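PDB 3ZRP: serine-pyruvate aminotransferase (AgxT) from Sulfolobus solfataricus, which probably transfers the amino group of serine to pyruvate, using pyridoxal 5'-phosphate as cofactor, as a class-V aminotransferase. Local coordinates for residues A316-E321 with I353-R358. Sequence-based numbering, arbitrary orientation. Where two conformers were deposited one is given.
Sequences AGTVNE and ISVIER
V355 meets T318 where helix 346-363 passes the C-terminal end of helix 311-319, and the CA atoms of these two residues are the nearest pair across the two segments, 6.2 Å apart. The valine CB points at the other segment, and its CG1, anti to the backbone N (chi1 175°), lies 3.8 Å from T318 CB and equally near T318 CG2, the two side chains crossing at about a right angle. T318 thus presents carbon to the valine, while its OG1 is taken up within its own helix by the carbonyl oxygens of V314 and L315. The other branch, V355 CG2, sits 4.0 Å from E321 O and also lies over one face of the R358 guanidinium, toward its rim. Both helices belong to the smaller C-terminal domain of this fold-type I aminotransferase, away from the cofactor; I356, one residue on, turns its CB from 316-321 and packs on F336 and I338 of the three-stranded antiparallel sheet. One turn after V355, R358 sends a chain, extended from CG to NE, obliquely across the side chain of E321, which lies just past the end of helix 311-319; E321 N is hydrogen-bonded to T318 O at 3.0 Å. Much of the meeting is through carbon: E321 CG approaches R358 NE to 3.3 Å, and E321 OE2 is 3.6 Å from R358 CG. The salt bridge from E321 OE2 to R358 NE is long at 3.7 Å, with carboxylate and guanidinium planes 32° apart, and the glutamate is poorly ordered; K362 offers the same carboxylate a second, weak ion pair and donates a hydrogen bond to G317 O.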
loop_
_atom_site.group_PDB
_atom_site.type_symbol
_atom_site.label_atom_id
_atom_site.label_comp_id
_atom_site.label_asym_id
_atom_site.label_seq_id
_atom_site.Cartn_x
_atom_site.Cartn_y
_atom_site.Cartn_z
ATOM N N ALA A 316 3.755 26.982 -12.518
ATOM C CA ALA A 316 3.913 26.659 -13.938
ATOM C C ALA A 316 5.204 27.254 -14.499
ATOM O O ALA A 316 5.909 26.607 -15.273
ATOM C CB ALA A 316 2.703 27.136 -14.731
ATOM N N GLY A 317 5.514 28.478 -14.076
ATOM C CA GLY A 317 6.700 29.206 -14.530
ATOM C C GLY A 317 8.031 28.700 -13.997
ATOM O O GLY A 317 9.058 28.845 -14.664
ATOM N N THR A 318 8.025 28.122 -12.796
ATOM C CA THR A 318 9.254 27.592 -12.195
ATOM C C THR A 318 9.667 26.261 -12.810
ATOM O O THR A 318 10.869 26.005 -12.956
ATOM C CB THR A 318 9.168 27.411 -10.661
ATOM O OG1 THR A 318 8.047 26.579 -10.333
ATOM C CG2 THR A 318 9.068 28.761 -9.959
ATOM N N VAL A 319 8.685 25.417 -13.149
ATOM C CA VAL A 319 8.964 24.119 -13.791
ATOM C C VAL A 319 9.651 24.285 -15.161
ATOM O O VAL A 319 10.575 23.532 -15.485
ATOM C CB VAL A 319 7.718 23.176 -13.864
ATOM C CG1 VAL A 319 6.789 23.512 -15.032
ATOM C CG2 VAL A 319 8.157 21.707 -13.923
ATOM N N ASN A 320 9.207 25.283 -15.935
ATOM C CA ASN A 320 9.793 25.639 -17.224
ATOM C C ASN A 320 11.102 26.435 -17.066
ATOM O O ASN A 320 11.630 26.976 -18.039
ATOM C CB ASN A 320 8.781 26.452 -18.062
ATOM C CG ASN A 320 7.591 25.627 -18.538
ATOM O OD1 ASN A 320 7.746 24.661 -19.291
ATOM N ND2 ASN A 320 6.393 26.031 -18.132
ATOM N N GLU A 321 11.592 26.521 -15.830
ATOM C CA GLU A 321 12.816 27.248 -15.507
ATOM C C GLU A 321 13.792 26.351 -14.727
ATOM O O GLU A 321 14.949 26.725 -14.516
ATOM C CB GLU A 321 12.480 28.524 -14.721
ATOM C CG GLU A 321 13.437 29.699 -14.932
ATOM C CD GLU A 321 13.051 30.615 -16.091
ATOM O OE1 GLU A 321 12.882 30.117 -17.225
ATOM O OE2 GLU A 321 12.924 31.842 -15.861
ATOM N N ILE A 353 16.302 29.509 -5.080
ATOM C CA ILE A 353 16.213 30.973 -4.931
ATOM C C ILE A 353 16.429 31.685 -6.278
ATOM O O ILE A 353 15.698 32.639 -6.613
ATOM C CB ILE A 353 17.154 31.482 -3.826
ATOM C CG1 ILE A 353 16.728 30.920 -2.465
ATOM C CG2 ILE A 353 17.197 33.024 -3.758
ATOM C CD1 ILE A 353 15.244 31.200 -2.102
ATOM N N SER A 354 17.389 31.197 -7.067
ATOM C CA SER A 354 17.605 31.720 -8.415
ATOM C C SER A 354 16.322 31.640 -9.223
ATOM O O SER A 354 15.895 32.627 -9.831
ATOM C CB SER A 354 18.714 30.953 -9.134
ATOM O OG SER A 354 18.873 31.441 -10.452
ATOM N N VAL A 355 15.706 30.460 -9.215
ATOM C CA VAL A 355 14.473 30.211 -9.972
ATOM C C VAL A 355 13.330 31.053 -9.423
ATOM O O VAL A 355 12.524 31.595 -10.184
ATOM C CB VAL A 355 14.107 28.701 -9.992
ATOM C CG1 VAL A 355 12.785 28.455 -10.666
ATOM C CG2 VAL A 355 15.188 27.915 -10.716
ATOM N N ILE A 356 13.259 31.172 -8.100
ATOM C CA ILE A 356 12.212 31.998 -7.503
ATOM C C ILE A 356 12.367 33.467 -7.952
ATOM O O ILE A 356 11.383 34.110 -8.351
ATOM C CB ILE A 356 12.136 31.822 -5.975
ATOM C CG1 ILE A 356 11.509 30.452 -5.656
ATOM C CG2 ILE A 356 11.286 32.930 -5.345
ATOM C CD1 ILE A 356 11.877 29.907 -4.287
ATOM N N GLU A 357 13.598 33.968 -7.915
ATOM C CA GLU A 357 13.863 35.351 -8.330
ATOM C C GLU A 357 13.399 35.627 -9.763
ATOM O O GLU A 357 12.603 36.544 -9.986
ATOM C CB GLU A 357 15.333 35.729 -8.123
ATOM C CG GLU A 357 15.612 37.207 -8.349
ATOM C CD GLU A 357 16.900 37.683 -7.713
ATOM O OE1 GLU A 357 17.350 37.110 -6.696
ATOM O OE2 GLU A 357 17.468 38.662 -8.237
ATOM N N ARG A 358 13.849 34.817 -10.723
ATOM C CA ARG A 358 13.507 35.091 -12.125
ATOM C C ARG A 358 12.048 34.810 -12.493
ATOM O O ARG A 358 11.498 35.421 -13.424
ATOM C CB ARG A 358 14.503 34.461 -13.108
ATOM C CG ARG A 358 14.759 32.995 -12.970
ATOM C CD ARG A 358 16.075 32.685 -13.646
ATOM N NE ARG A 358 16.146 31.300 -14.099
ATOM C CZ ARG A 358 16.966 30.381 -13.604
ATOM N NH1 ARG A 358 17.807 30.689 -12.628
ATOM N NH2 ARG A 358 16.948 29.150 -14.102
#